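Local structure of tyrosinase (Burkholderia thailandensis, 5ZRD) at residues D121-T124 with L125-I129; W219-D223 with S224-G228; V186-P189 with E190-E193; I129-I132 with L133-K137. The protein catalyses, through a pair of bound copper ions, the hydroxylation of monophenols to catechols and their oxidation to o-quinones, and makes catechol derivatives efficiently at acidic pH. One frame throughout, in Å; residues are numbered along the deposited sequence.

Contact 1 (D121-T124 with L125-I129); sequences DEYT and LKHGI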
ATOM      1  N   ASP A 121     -44.047 -26.371  -0.530  1.00 33.56           N
ATOM      2  CA  ASP A 121     -45.067 -27.409  -0.410  1.00 35.92           C
ATOM      3  C   ASP A 121     -46.113 -26.980   0.628  1.00 36.40           C
ATOM      4  O   ASP A 121     -45.945 -25.970   1.321  1.00 41.04           O
ATOM      5  CB  ASP A 121     -44.450 -28.778   0.007  1.00 37.97           C
ATOM      6  CG  ASP A 121     -44.038 -28.844   1.505  1.00 41.18           C
ATOM      7  OD1 ASP A 121     -44.188 -27.842   2.256  1.00 43.88           O
ATOM      8  OD2 ASP A 121     -43.582 -29.920   1.942  1.00 43.26           O
ATOM      9  N   GLU A 122     -47.154 -27.795   0.738  1.00 36.39           N
ATOM     10  CA  GLU A 122     -48.330 -27.550   1.569  1.00 41.78           C
ATOM     11  C   GLU A 122     -47.916 -27.540   3.053  1.00 37.39           C
ATOM     12  O   GLU A 122     -48.395 -26.690   3.830  1.00 32.75           O
ATOM     13  CB  GLU A 122     -49.422 -28.603   1.261  1.00 47.18           C
ATOM     14  CG  GLU A 122     -50.857 -28.161   1.569  1.00 56.81           C
ATOM     15  CD  GLU A 122     -51.347 -26.875   0.890  1.00 74.56           C
ATOM     16  OE1 GLU A 122     -52.225 -26.200   1.490  1.00 75.51           O
ATOM     17  OE2 GLU A 122     -50.854 -26.527  -0.242  1.00 76.33           O
ATOM     18  N   TYR A 123     -47.029 -28.463   3.444  1.00 36.04           N
ATOM     19  CA  TYR A 123     -46.608 -28.536   4.839  1.00 41.39           C
ATOM     20  C   TYR A 123     -45.972 -27.197   5.260  1.00 39.61           C
ATOM     21  O   TYR A 123     -46.400 -26.575   6.265  1.00 38.86           O
ATOM     22  CB  TYR A 123     -45.677 -29.718   5.133  1.00 39.66           C
ATOM     23  CG  TYR A 123     -45.298 -29.760   6.587  1.00 36.61           C
ATOM     24  CD1 TYR A 123     -46.147 -30.320   7.522  1.00 44.35           C
ATOM     25  CD2 TYR A 123     -44.171 -29.110   7.060  1.00 40.02           C
ATOM     26  CE1 TYR A 123     -45.873 -30.265   8.887  1.00 43.75           C
ATOM     27  CE2 TYR A 123     -43.857 -29.081   8.414  1.00 39.80           C
ATOM     28  CZ  TYR A 123     -44.725 -29.642   9.339  1.00 40.47           C
ATOM     29  OH  TYR A 123     -44.457 -29.635  10.678  1.00 37.92           O
ATOM     30  N   THR A 124     -44.994 -26.744   4.486  1.00 35.80           N
ATOM     31  CA  THR A 124     -44.248 -25.579   4.896  1.00 36.05           C
ATOM     32  C   THR A 124     -45.207 -24.386   4.941  1.00 35.79           C
ATOM     33  O   THR A 124     -45.162 -23.580   5.876  1.00 34.59           O
ATOM     34  CB  THR A 124     -43.019 -25.310   4.013  1.00 35.80           C
ATOM     35  OG1 THR A 124     -42.125 -26.421   3.942  1.00 33.38           O
ATOM     36  CG2 THR A 124     -42.221 -24.149   4.548  1.00 37.39           C
ATOM     37  N   LEU A 125     -46.103 -24.283   3.970  1.00 34.15           N
ATOM     38  CA  LEU A 125     -46.978 -23.117   3.973  1.00 34.56           C
ATOM     39  C   LEU A 125     -47.843 -23.085   5.239  1.00 38.69           C
ATOM     40  O   LEU A 125     -48.219 -21.980   5.685  1.00 36.65           O
ATOM     41  CB  LEU A 125     -47.885 -23.138   2.750  1.00 34.54           C
ATOM     42  CG  LEU A 125     -47.195 -22.968   1.408  1.00 38.46           C
ATOM     43  CD1 LEU A 125     -48.136 -23.371   0.272  1.00 38.63           C
ATOM     44  CD2 LEU A 125     -46.690 -21.547   1.244  1.00 36.24           C
ATOM     45  N   LYS A 126     -48.231 -24.261   5.747  1.00 38.57           N
ATOM     46  CA  LYS A 126     -49.211 -24.327   6.844  1.00 43.73           C
ATOM     47  C   LYS A 126     -48.515 -24.531   8.193  1.00 40.60           C
ATOM     48  O   LYS A 126     -49.134 -24.275   9.177  1.00 40.16           O
ATOM     49  CB  LYS A 126     -50.208 -25.470   6.628  1.00 47.17           C
ATOM     50  CG  LYS A 126     -51.131 -25.321   5.422  1.00 50.48           C
ATOM     51  CD  LYS A 126     -51.853 -26.609   5.046  1.00 60.14           C
ATOM     52  CE  LYS A 126     -53.302 -26.676   5.497  1.00 70.02           C
ATOM     53  NZ  LYS A 126     -53.449 -26.645   6.976  1.00 69.98           N
ATOM     54  N   HIS A 127     -47.267 -24.997   8.231  1.00 39.02           N
ATOM     55  CA  HIS A 127     -46.607 -25.323   9.506  1.00 42.62           C
ATOM     56  C   HIS A 127     -45.139 -24.859   9.610  1.00 42.48           C
ATOM     57  O   HIS A 127     -44.530 -25.038  10.660  1.00 39.97           O
ATOM     58  CB  HIS A 127     -46.696 -26.832   9.707  1.00 46.24           C
ATOM     59  CG  HIS A 127     -48.112 -27.245   9.846  1.00 49.90           C
ATOM     60  ND1 HIS A 127     -48.718 -28.115   8.964  1.00 51.15           N
ATOM     61  CD2 HIS A 127     -49.062 -26.814  10.697  1.00 51.72           C
ATOM     62  CE1 HIS A 127     -49.980 -28.254   9.295  1.00 53.66           C
ATOM     63  NE2 HIS A 127     -50.217 -27.457  10.356  1.00 54.84           N
ATOM     64  N   GLY A 128     -44.537 -24.315   8.557  1.00 39.62           N
ATOM     65  CA  GLY A 128     -43.154 -23.860   8.647  1.00 41.87           C
ATOM     66  C   GLY A 128     -42.159 -24.996   8.470  1.00 38.87           C
ATOM     67  O   GLY A 128     -42.370 -25.895   7.675  1.00 40.22           O
ATOM     68  N   ILE A 129     -41.077 -24.975   9.220  1.00 36.33           N
ATOM     69  CA  ILE A 129     -39.970 -25.863   8.895  1.00 36.50           C
ATOM     70  C   ILE A 129     -40.278 -27.265   9.431  1.00 37.22           C
ATOM     71  O   ILE A 129     -40.704 -27.421  10.555  1.00 41.16           O
ATOM     72  CB  ILE A 129     -38.643 -25.321   9.450  1.00 34.50           C
ATOM     73  CG1 ILE A 129     -38.437 -23.842   9.120  1.00 34.15           C
ATOM     74  CG2 ILE A 129     -37.477 -26.188   8.982  1.00 34.32           C
ATOM     75  CD1 ILE A 129     -37.149 -23.300   9.662  1.00 36.50           C
TER
HETATM   76  O   HOH W   1     -43.134 -27.359  11.267  1.00 28.54           O
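Y123 lays its phenol ring forward along the short helix 122-127, over H127 one turn on. With its CG anti to the backbone N (chi1 -179°), the ring takes the CB of H127 over one face, a CH-pi contact of 3.8 Å from H127 CB to the ring centroid. The imidazole lies obliquely to the phenol, the planes at 44°, with H127 ND1 3.6 Å from Y123 CE1. The Y123 ring also has a cation-pi partner in R15. Its hydroxyl is held by a bridging water: Y123 OH donates to this water over 2.7 Å, and the water donates in turn to the carbonyl oxygens of H127 and I129, tying the tyrosine to the turn that leaves the helix.

L125 and T124 belong to the more buried side. L125 bends over the start of the helix, its CG 3.3 Å from D121 O, the oxygen that also accepts from L125 N. T124 N points almost straight at the carboxylate of D121, reaching OD1 at 2.6 Å, while the T124 hydroxyl is engaged with W117 and D118. Both residues also pack on L220 of helix 205-221. At the other end T124 O accepts from G128 N at 2.8 Å, and G128 turns the chain away.

A helix of less than two turns is thus bounded by an aspartate N-cap at D121 and, at G128, a glycine of positive phi that leaves the helical path.

Contact 2 (W219-D223 with S224-G228); sequences WLKGD and SPTPG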
ATOM      1  N   TRP A 219     -43.521 -14.972   5.643  1.00 34.93           N
ATOM      2  CA  TRP A 219     -42.693 -14.685   4.478  1.00 34.48           C
ATOM      3  C   TRP A 219     -43.238 -15.409   3.242  1.00 32.69           C
ATOM      4  O   TRP A 219     -43.365 -14.809   2.170  1.00 30.06           O
ATOM      5  CB  TRP A 219     -41.252 -15.104   4.735  1.00 34.30           C
ATOM      6  CG  TRP A 219     -40.374 -14.058   5.348  1.00 33.30           C
ATOM      7  CD1 TRP A 219     -40.133 -13.857   6.675  1.00 34.96           C
ATOM      8  CD2 TRP A 219     -39.538 -13.130   4.654  1.00 35.02           C
ATOM      9  NE1 TRP A 219     -39.209 -12.866   6.854  1.00 34.13           N
ATOM     10  CE2 TRP A 219     -38.834 -12.392   5.634  1.00 33.92           C
ATOM     11  CE3 TRP A 219     -39.333 -12.817   3.310  1.00 36.58           C
ATOM     12  CZ2 TRP A 219     -37.916 -11.403   5.304  1.00 35.09           C
ATOM     13  CZ3 TRP A 219     -38.437 -11.819   2.987  1.00 37.63           C
ATOM     14  CH2 TRP A 219     -37.744 -11.118   3.969  1.00 34.09           C
ATOM     15  N   LEU A 220     -43.565 -16.692   3.393  1.00 34.02           N
ATOM     16  CA  LEU A 220     -44.107 -17.467   2.253  1.00 33.48           C
ATOM     17  C   LEU A 220     -45.471 -16.921   1.806  1.00 32.92           C
ATOM     18  O   LEU A 220     -45.735 -16.769   0.608  1.00 31.42           O
ATOM     19  CB  LEU A 220     -44.204 -18.937   2.653  1.00 31.74           C
ATOM     20  CG  LEU A 220     -42.861 -19.658   2.704  1.00 34.86           C
ATOM     21  CD1 LEU A 220     -43.003 -20.948   3.473  1.00 37.22           C
ATOM     22  CD2 LEU A 220     -42.348 -19.937   1.303  1.00 39.88           C
ATOM     23  N   LYS A 221     -46.324 -16.620   2.773  1.00 37.19           N
ATOM     24  CA  LYS A 221     -47.613 -16.039   2.469  1.00 38.69           C
ATOM     25  C   LYS A 221     -47.468 -14.664   1.812  1.00 33.27           C
ATOM     26  O   LYS A 221     -48.078 -14.449   0.796  1.00 32.53           O
ATOM     27  CB  LYS A 221     -48.468 -15.878   3.727  1.00 40.31           C
ATOM     28  CG  LYS A 221     -49.929 -15.612   3.416  1.00 45.53           C
ATOM     29  CD  LYS A 221     -50.829 -15.582   4.643  1.00 53.98           C
ATOM     30  CE  LYS A 221     -52.294 -15.372   4.290  1.00 64.50           C
ATOM     31  NZ  LYS A 221     -53.004 -14.555   5.310  1.00 75.03           N
ATOM     32  N   GLY A 222     -46.667 -13.748   2.374  1.00 32.10           N
ATOM     33  CA  GLY A 222     -46.697 -12.322   1.947  1.00 34.66           C
ATOM     34  C   GLY A 222     -47.648 -11.481   2.805  1.00 41.74           C
ATOM     35  O   GLY A 222     -47.969 -10.324   2.495  1.00 40.37           O
ATOM     36  N   ASP A 223     -48.089 -12.062   3.920  1.00 50.58           N
ATOM     37  CA  ASP A 223     -48.960 -11.398   4.883  1.00 62.65           C
ATOM     38  C   ASP A 223     -48.904 -12.246   6.166  1.00 62.91           C
ATOM     39  O   ASP A 223     -48.240 -13.297   6.122  1.00 56.12           O
ATOM     40  CB  ASP A 223     -50.383 -11.296   4.307  1.00 64.10           C
ATOM     41  CG  ASP A 223     -51.070 -10.024   4.702  1.00 63.20           C
ATOM     42  OD1 ASP A 223     -50.801  -9.561   5.844  1.00 46.91           O
ATOM     43  OD2 ASP A 223     -51.852  -9.510   3.857  1.00 68.05           O
ATOM     44  N   SER A 224     -49.547 -11.825   7.277  1.00 61.25           N
ATOM     45  CA  SER A 224     -49.591 -12.694   8.493  1.00 63.96           C
ATOM     46  C   SER A 224     -50.383 -13.960   8.143  1.00 66.78           C
ATOM     47  O   SER A 224     -51.432 -13.874   7.473  1.00 59.78           O
ATOM     48  CB  SER A 224     -50.188 -12.046   9.735  1.00 65.79           C
ATOM     49  OG  SER A 224     -50.438 -10.660   9.570  1.00 65.04           O
ATOM     50  N   PRO A 225     -49.887 -15.132   8.592  1.00 69.96           N
ATOM     51  CA  PRO A 225     -50.472 -16.430   8.206  1.00 76.20           C
ATOM     52  C   PRO A 225     -51.866 -16.687   8.821  1.00 82.48           C
ATOM     53  O   PRO A 225     -52.046 -16.582  10.050  1.00 67.53           O
ATOM     54  CB  PRO A 225     -49.430 -17.478   8.641  1.00 68.39           C
ATOM     55  CG  PRO A 225     -48.580 -16.798   9.700  1.00 67.34           C
ATOM     56  CD  PRO A 225     -48.715 -15.309   9.461  1.00 66.43           C
ATOM     57  N   THR A 226     -52.838 -16.995   7.948  1.00 91.31           N
ATOM     58  CA  THR A 226     -54.210 -17.372   8.336  1.00 93.50           C
ATOM     59  C   THR A 226     -54.278 -18.895   8.509  1.00 91.67           C
ATOM     60  O   THR A 226     -53.650 -19.612   7.724  1.00 75.06           O
ATOM     61  CB  THR A 226     -55.255 -16.915   7.299  1.00 98.79           C
ATOM     62  OG1 THR A 226     -54.792 -17.222   5.975  1.00 98.96           O
ATOM     63  CG2 THR A 226     -55.604 -15.444   7.417  1.00 95.60           C
ATOM     64  N   PRO A 227     -55.053 -19.392   9.513  1.00100.92           N
ATOM     65  CA  PRO A 227     -55.378 -20.826   9.612  1.00 96.16           C
ATOM     66  C   PRO A 227     -56.431 -21.161   8.542  1.00 92.52           C
ATOM     67  O   PRO A 227     -57.100 -20.246   8.059  1.00 86.34           O
ATOM     68  CB  PRO A 227     -55.897 -21.021  11.046  1.00100.54           C
ATOM     69  CG  PRO A 227     -56.581 -19.710  11.357  1.00100.19           C
ATOM     70  CD  PRO A 227     -55.830 -18.668  10.546  1.00102.72           C
ATOM     71  N   GLY A 228     -56.563 -22.440   8.172  1.00 89.05           N
ATOM     72  CA  GLY A 228     -57.435 -22.888   7.065  1.00 86.35           C
ATOM     73  C   GLY A 228     -56.596 -23.309   5.870  1.00 90.83           C
ATOM     74  O   GLY A 228     -55.553 -23.942   6.046  1.00 87.80           O
TER
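K221 reaches beyond the end of its own helix to hold the chain that follows it. The ammonium nitrogen gives a hydrogen bond to the main chain, with K221 NZ 2.8 Å from S224 O and tilted somewhat from the carbonyl plane. A second, weak bond runs from K221 NZ to T226 OG1 at 3.3 Å, the two side chains crossing at about a right angle. The methylene chain contributes too: K221 CD lies 3.7 Å from P225 CA, alongside the exit backbone. A first torsion of -165° sends CG away from the lysine's own N, and the chain stays extended until its last torsion, about CD-CE, turns NZ toward S224 O.

The turn itself is shaped by the next shell. G222 leaves the helical path with positive phi, a conformation that strongly favours glycine. Just after it, D223 bends its carboxylate onto the following peptide, OD1 receiving S224 N at 3.0 Å on its anti side.

Further out, P225 packs back on R217 and A218 of helix 205-221, R217 also reaches T226 O in a weak hydrogen bond, and K221 O accepts from the hydroxyl of T233. This is a surface arrangement, away from the copper site. A glycine of positive phi is a common way for a helix to end; to it this protein adds the bond from a last-turn lysine to a carbonyl of the exit loop.

Contact 3 (V186-P189 with E190-E193); sequences VGTP and EALE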
ATOM      1  N   VAL A 186     -20.832 -11.902  17.847  1.00 31.05           N
ATOM      2  CA  VAL A 186     -20.182 -11.948  19.176  1.00 30.39           C
ATOM      3  C   VAL A 186     -18.702 -11.491  19.146  1.00 32.01           C
ATOM      4  O   VAL A 186     -18.006 -11.596  20.170  1.00 33.98           O
ATOM      5  CB  VAL A 186     -20.306 -13.365  19.768  1.00 31.55           C
ATOM      6  CG1 VAL A 186     -21.737 -13.702  20.090  1.00 34.97           C
ATOM      7  CG2 VAL A 186     -19.718 -14.455  18.892  1.00 31.55           C
ATOM      8  N   GLY A 187     -18.179 -10.983  18.033  1.00 30.73           N
ATOM      9  CA  GLY A 187     -16.735 -10.836  17.909  1.00 33.02           C
ATOM     10  C   GLY A 187     -16.194  -9.526  18.463  1.00 33.73           C
ATOM     11  O   GLY A 187     -15.001  -9.374  18.557  1.00 34.82           O
ATOM     12  N   THR A 188     -17.054  -8.563  18.768  1.00 34.22           N
ATOM     13  CA  THR A 188     -16.659  -7.394  19.507  1.00 36.08           C
ATOM     14  C   THR A 188     -17.446  -7.332  20.822  1.00 37.65           C
ATOM     15  O   THR A 188     -18.497  -7.978  20.979  1.00 36.63           O
ATOM     16  CB  THR A 188     -16.888  -6.081  18.745  1.00 33.52           C
ATOM     17  OG1 THR A 188     -18.295  -5.945  18.621  1.00 32.44           O
ATOM     18  CG2 THR A 188     -16.233  -6.041  17.383  1.00 35.74           C
ATOM     19  N   PRO A 189     -16.939  -6.541  21.774  1.00 38.89           N
ATOM     20  CA  PRO A 189     -17.619  -6.456  23.089  1.00 37.22           C
ATOM     21  C   PRO A 189     -19.058  -5.953  22.928  1.00 36.57           C
ATOM     22  O   PRO A 189     -19.944  -6.518  23.502  1.00 37.20           O
ATOM     23  CB  PRO A 189     -16.763  -5.488  23.909  1.00 34.92           C
ATOM     24  CG  PRO A 189     -15.363  -5.705  23.329  1.00 38.02           C
ATOM     25  CD  PRO A 189     -15.602  -5.920  21.840  1.00 36.95           C
ATOM     26  N   GLU A 190     -19.270  -4.955  22.089  1.00 39.85           N
ATOM     27  CA  GLU A 190     -20.602  -4.390  21.919  1.00 44.64           C
ATOM     28  C   GLU A 190     -21.491  -5.411  21.188  1.00 43.60           C
ATOM     29  O   GLU A 190     -22.617  -5.649  21.619  1.00 44.74           O
ATOM     30  CB  GLU A 190     -20.531  -3.014  21.247  1.00 49.63           C
ATOM     31  CG  GLU A 190     -20.080  -3.053  19.795  1.00 60.73           C
ATOM     32  CD  GLU A 190     -19.383  -1.814  19.233  1.00 76.63           C
ATOM     33  OE1 GLU A 190     -20.052  -0.735  19.166  1.00 74.08           O
ATOM     34  OE2 GLU A 190     -18.168  -1.934  18.826  1.00 71.69           O
ATOM     35  N   ALA A 191     -20.988  -6.087  20.154  1.00 38.71           N
ATOM     36  CA  ALA A 191     -21.848  -7.052  19.452  1.00 36.45           C
ATOM     37  C   ALA A 191     -22.297  -8.130  20.442  1.00 34.22           C
ATOM     38  O   ALA A 191     -23.478  -8.517  20.477  1.00 32.99           O
ATOM     39  CB  ALA A 191     -21.142  -7.640  18.258  1.00 36.48           C
ATOM     40  N   LEU A 192     -21.354  -8.594  21.244  1.00 33.42           N
ATOM     41  CA  LEU A 192     -21.610  -9.653  22.214  1.00 39.52           C
ATOM     42  C   LEU A 192     -22.619  -9.172  23.264  1.00 40.71           C
ATOM     43  O   LEU A 192     -23.589  -9.882  23.582  1.00 39.64           O
ATOM     44  CB  LEU A 192     -20.292 -10.052  22.882  1.00 42.99           C
ATOM     45  CG  LEU A 192     -20.392 -11.119  23.968  1.00 43.58           C
ATOM     46  CD1 LEU A 192     -21.089 -12.362  23.455  1.00 39.80           C
ATOM     47  CD2 LEU A 192     -18.998 -11.468  24.457  1.00 48.19           C
ATOM     48  N   GLU A 193     -22.386  -7.974  23.763  1.00 41.68           N
ATOM     49  CA  GLU A 193     -23.292  -7.354  24.708  1.00 48.44           C
ATOM     50  C   GLU A 193     -24.707  -7.326  24.108  1.00 46.19           C
ATOM     51  O   GLU A 193     -25.632  -7.831  24.753  1.00 48.41           O
ATOM     52  CB  GLU A 193     -22.799  -5.957  25.096  1.00 52.26           C
ATOM     53  CG  GLU A 193     -23.699  -5.272  26.124  1.00 65.05           C
ATOM     54  CD  GLU A 193     -23.666  -5.851  27.534  1.00 69.61           C
ATOM     55  OE1 GLU A 193     -23.144  -5.160  28.437  1.00 82.48           O
ATOM     56  OE2 GLU A 193     -24.150  -6.991  27.737  1.00 67.61           O
TER
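T188 turns its hydroxyl into the space between its own backbone N and carbonyl carbon (chi1 67°), and this rotation sets OG1 in front of the A191 amide in the first turn of helix 189-200. A191 N donates to it, with T188 OG1 3.1 Å away and the N-H directed well at the oxygen (160°). In L192, chi1 of 178° swings CG away from its own N and carries the isobutyl group back to V186; there L192 CD1 rests 3.7 Å from V186 CG1, the two side chains meeting at a slant.

The result is a threonine N-cap followed by a proline in the first turn, where an imino nitrogen without a proton costs the helix nothing, since amides this early have no preceding turn to bond to. P189 thereby starts the helix without disturbing it, and its carbonyl already works in the regular pattern: E193 N donates to P189 O at 2.9 Å. T188 O likewise accepts from L192 N at 2.9 Å, while L192 CB sits 3.3 Å from the same oxygen.

E190, in this first turn, lays its CG 3.6 Å from T188 OG1 and packs outward on the loop V514-S516. Its negative charge near the helix N-terminus is probably favourable. The contact also meets the second subunit, whose G187 meets P189 and whose P189 meets L192, while T188 packs on G164 of that neighbouring chain.

Contact 4 (I129-I132 with L133-K137); sequences IPSI and LTQEK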
ATOM      1  N   ILE A 129     -41.077 -24.975   9.220  1.00 36.33           N
ATOM      2  CA  ILE A 129     -39.970 -25.863   8.895  1.00 36.50           C
ATOM      3  C   ILE A 129     -40.278 -27.265   9.431  1.00 37.22           C
ATOM      4  O   ILE A 129     -40.704 -27.421  10.555  1.00 41.16           O
ATOM      5  CB  ILE A 129     -38.643 -25.321   9.450  1.00 34.50           C
ATOM      6  CG1 ILE A 129     -38.437 -23.842   9.120  1.00 34.15           C
ATOM      7  CG2 ILE A 129     -37.477 -26.188   8.982  1.00 34.32           C
ATOM      8  CD1 ILE A 129     -37.149 -23.300   9.662  1.00 36.50           C
ATOM      9  N   PRO A 130     -40.021 -28.292   8.628  1.00 38.68           N
ATOM     10  CA  PRO A 130     -40.171 -29.668   9.136  1.00 41.55           C
ATOM     11  C   PRO A 130     -39.409 -29.855  10.453  1.00 38.50           C
ATOM     12  O   PRO A 130     -38.267 -29.404  10.532  1.00 40.46           O
ATOM     13  CB  PRO A 130     -39.565 -30.542   8.017  1.00 39.74           C
ATOM     14  CG  PRO A 130     -39.892 -29.771   6.766  1.00 40.54           C
ATOM     15  CD  PRO A 130     -39.741 -28.313   7.184  1.00 39.40           C
ATOM     16  N   SER A 131     -40.007 -30.532  11.441  1.00 40.83           N
ATOM     17  CA  SER A 131     -39.391 -30.610  12.801  1.00 42.26           C
ATOM     18  C   SER A 131     -38.081 -31.418  12.780  1.00 37.40           C
ATOM     19  O   SER A 131     -37.259 -31.242  13.668  1.00 38.48           O
ATOM     20  CB  SER A 131     -40.341 -31.168  13.811  1.00 42.98           C
ATOM     21  OG  SER A 131     -40.722 -32.484  13.432  1.00 47.52           O
ATOM     22  N   ILE A 132     -37.825 -32.254  11.776  1.00 34.05           N
ATOM     23  CA  ILE A 132     -36.529 -32.982  11.772  1.00 34.23           C
ATOM     24  C   ILE A 132     -35.386 -31.969  11.700  1.00 32.20           C
ATOM     25  O   ILE A 132     -34.320 -32.267  12.191  1.00 35.22           O
ATOM     26  CB  ILE A 132     -36.420 -34.040  10.650  1.00 38.20           C
ATOM     27  CG1 ILE A 132     -35.100 -34.817  10.694  1.00 42.71           C
ATOM     28  CG2 ILE A 132     -36.606 -33.406   9.281  1.00 40.76           C
ATOM     29  CD1 ILE A 132     -34.837 -35.516  11.996  1.00 43.59           C
ATOM     30  N   LEU A 133     -35.596 -30.801  11.081  1.00 37.83           N
ATOM     31  CA  LEU A 133     -34.549 -29.750  10.955  1.00 35.54           C
ATOM     32  C   LEU A 133     -34.505 -28.858  12.201  1.00 34.58           C
ATOM     33  O   LEU A 133     -33.565 -28.094  12.331  1.00 37.38           O
ATOM     34  CB  LEU A 133     -34.822 -28.866   9.731  1.00 36.67           C
ATOM     35  CG  LEU A 133     -34.889 -29.557   8.371  1.00 36.34           C
ATOM     36  CD1 LEU A 133     -35.028 -28.528   7.250  1.00 35.17           C
ATOM     37  CD2 LEU A 133     -33.672 -30.430   8.148  1.00 38.46           C
ATOM     38  N   THR A 134     -35.508 -28.888  13.069  1.00 35.31           N
ATOM     39  CA  THR A 134     -35.487 -27.986  14.254  1.00 41.33           C
ATOM     40  C   THR A 134     -35.405 -28.736  15.597  1.00 45.56           C
ATOM     41  O   THR A 134     -34.951 -28.142  16.569  1.00 43.67           O
ATOM     42  CB  THR A 134     -36.719 -27.082  14.280  1.00 39.02           C
ATOM     43  OG1 THR A 134     -37.904 -27.886  14.330  1.00 39.67           O
ATOM     44  CG2 THR A 134     -36.754 -26.184  13.062  1.00 41.35           C
ATOM     45  N   GLN A 135     -35.819 -30.002  15.665  1.00 43.17           N
ATOM     46  CA  GLN A 135     -35.960 -30.692  16.962  1.00 47.69           C
ATOM     47  C   GLN A 135     -34.586 -30.948  17.599  1.00 44.60           C
ATOM     48  O   GLN A 135     -33.554 -31.061  16.896  1.00 41.72           O
ATOM     49  CB  GLN A 135     -36.745 -31.998  16.809  1.00 44.68           C
ATOM     50  CG  GLN A 135     -35.921 -33.093  16.151  1.00 48.03           C
ATOM     51  CD  GLN A 135     -36.770 -34.236  15.655  1.00 46.61           C
ATOM     52  OE1 GLN A 135     -37.859 -34.024  15.137  1.00 49.66           O
ATOM     53  NE2 GLN A 135     -36.270 -35.454  15.812  1.00 47.21           N
ATOM     54  N   GLU A 136     -34.630 -31.084  18.938  1.00 43.70           N
ATOM     55  CA  GLU A 136     -33.451 -31.139  19.834  1.00 44.74           C
ATOM     56  C   GLU A 136     -32.715 -32.462  19.696  1.00 40.37           C
ATOM     57  O   GLU A 136     -31.486 -32.490  19.789  1.00 38.42           O
ATOM     58  CB  GLU A 136     -33.837 -30.967  21.306  1.00 52.73           C
ATOM     59  CG  GLU A 136     -34.145 -29.520  21.677  1.00 64.53           C
ATOM     60  CD  GLU A 136     -34.125 -29.186  23.161  1.00 78.22           C
ATOM     61  OE1 GLU A 136     -34.048 -30.133  24.012  1.00 76.37           O
ATOM     62  OE2 GLU A 136     -34.180 -27.971  23.466  1.00 80.35           O
ATOM     63  N   LYS A 137     -33.476 -33.523  19.465  1.00 41.84           N
ATOM     64  CA  LYS A 137     -32.984 -34.886  19.644  1.00 48.63           C
ATOM     65  C   LYS A 137     -33.293 -35.758  18.433  1.00 46.09           C
ATOM     66  O   LYS A 137     -34.147 -35.437  17.603  1.00 42.75           O
ATOM     67  CB  LYS A 137     -33.657 -35.529  20.859  1.00 53.54           C
ATOM     68  CG  LYS A 137     -33.353 -34.843  22.182  1.00 54.26           C
ATOM     69  CD  LYS A 137     -31.878 -34.755  22.481  1.00 54.30           C
ATOM     70  CE  LYS A 137     -31.608 -34.128  23.829  1.00 61.14           C
ATOM     71  NZ  LYS A 137     -30.151 -34.045  24.095  1.00 63.44           N
TER
HETATM   72  O   HOH W   2     -40.139 -26.998  13.339  1.00 35.57           O
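The carboxamide of Q135 lays one face over I132, with CA and CD1 of I132 on the same side of its plane; Q135 OE1 is 3.8 Å from I132 CA, and Q135 NE2 is 4.1 Å from I132 CD1. In the plane, at NE2, lies the K137 carbonyl, whose bond fixes the rotation of the amide, Q135 NE2 lying 2.8 Å from K137 O. OE1 of Q135 comes as near as 3.2 Å to S131 O, two acceptors with no bond between them. That S131 oxygen is already gripped by two backbone amides: Q135 N at 2.8 Å, nearly along the carbonyl bond, and T134 N from above the carbonyl plane. L133 N bonds to P130 O, so the chain coils through successive tight turns.

On the apolar side I129 CG2 meets L133 CD1 at 3.8 Å, the side chains crossing at about a right angle, and T134 CG2 touches I129 CG2 as well, at 4.1 Å. A water joins I129 O to T134 OG1.

The coil links helix 122-127 to strand 137-140. P130 packs on V14 and Q18 of helix 14-22, and S131 OG bonds to Q18; I129 lies against helix 205-221, and L133 against F318 of helix 315-334, the helix that carries the copper ligand H320.

Contacts 1 and 4 are consecutive and share I129: the short helix of the first leads, past the turn at G128, into the buried turns of the second, and Y123 CE2 packs on P130 CA at 3.8 Å. Contact 2 touches contact 1 through helix 205-221, where L220 CD1 meets T124 CG2 at 3.5 Å, but not contact 4, although I129 also packs on that helix. Contact 3 stands apart, about 21 Å from contact 1 between nearest atoms, beside a neighbouring subunit. Chemistry differs with place: buried contact 4 has apolar packing and turn hydrogen bonds; contact 2, on the surface, relies on a lysine; contacts 1 and 3, partly buried, both cap helix N-termini, one with aspartate and the other with threonine.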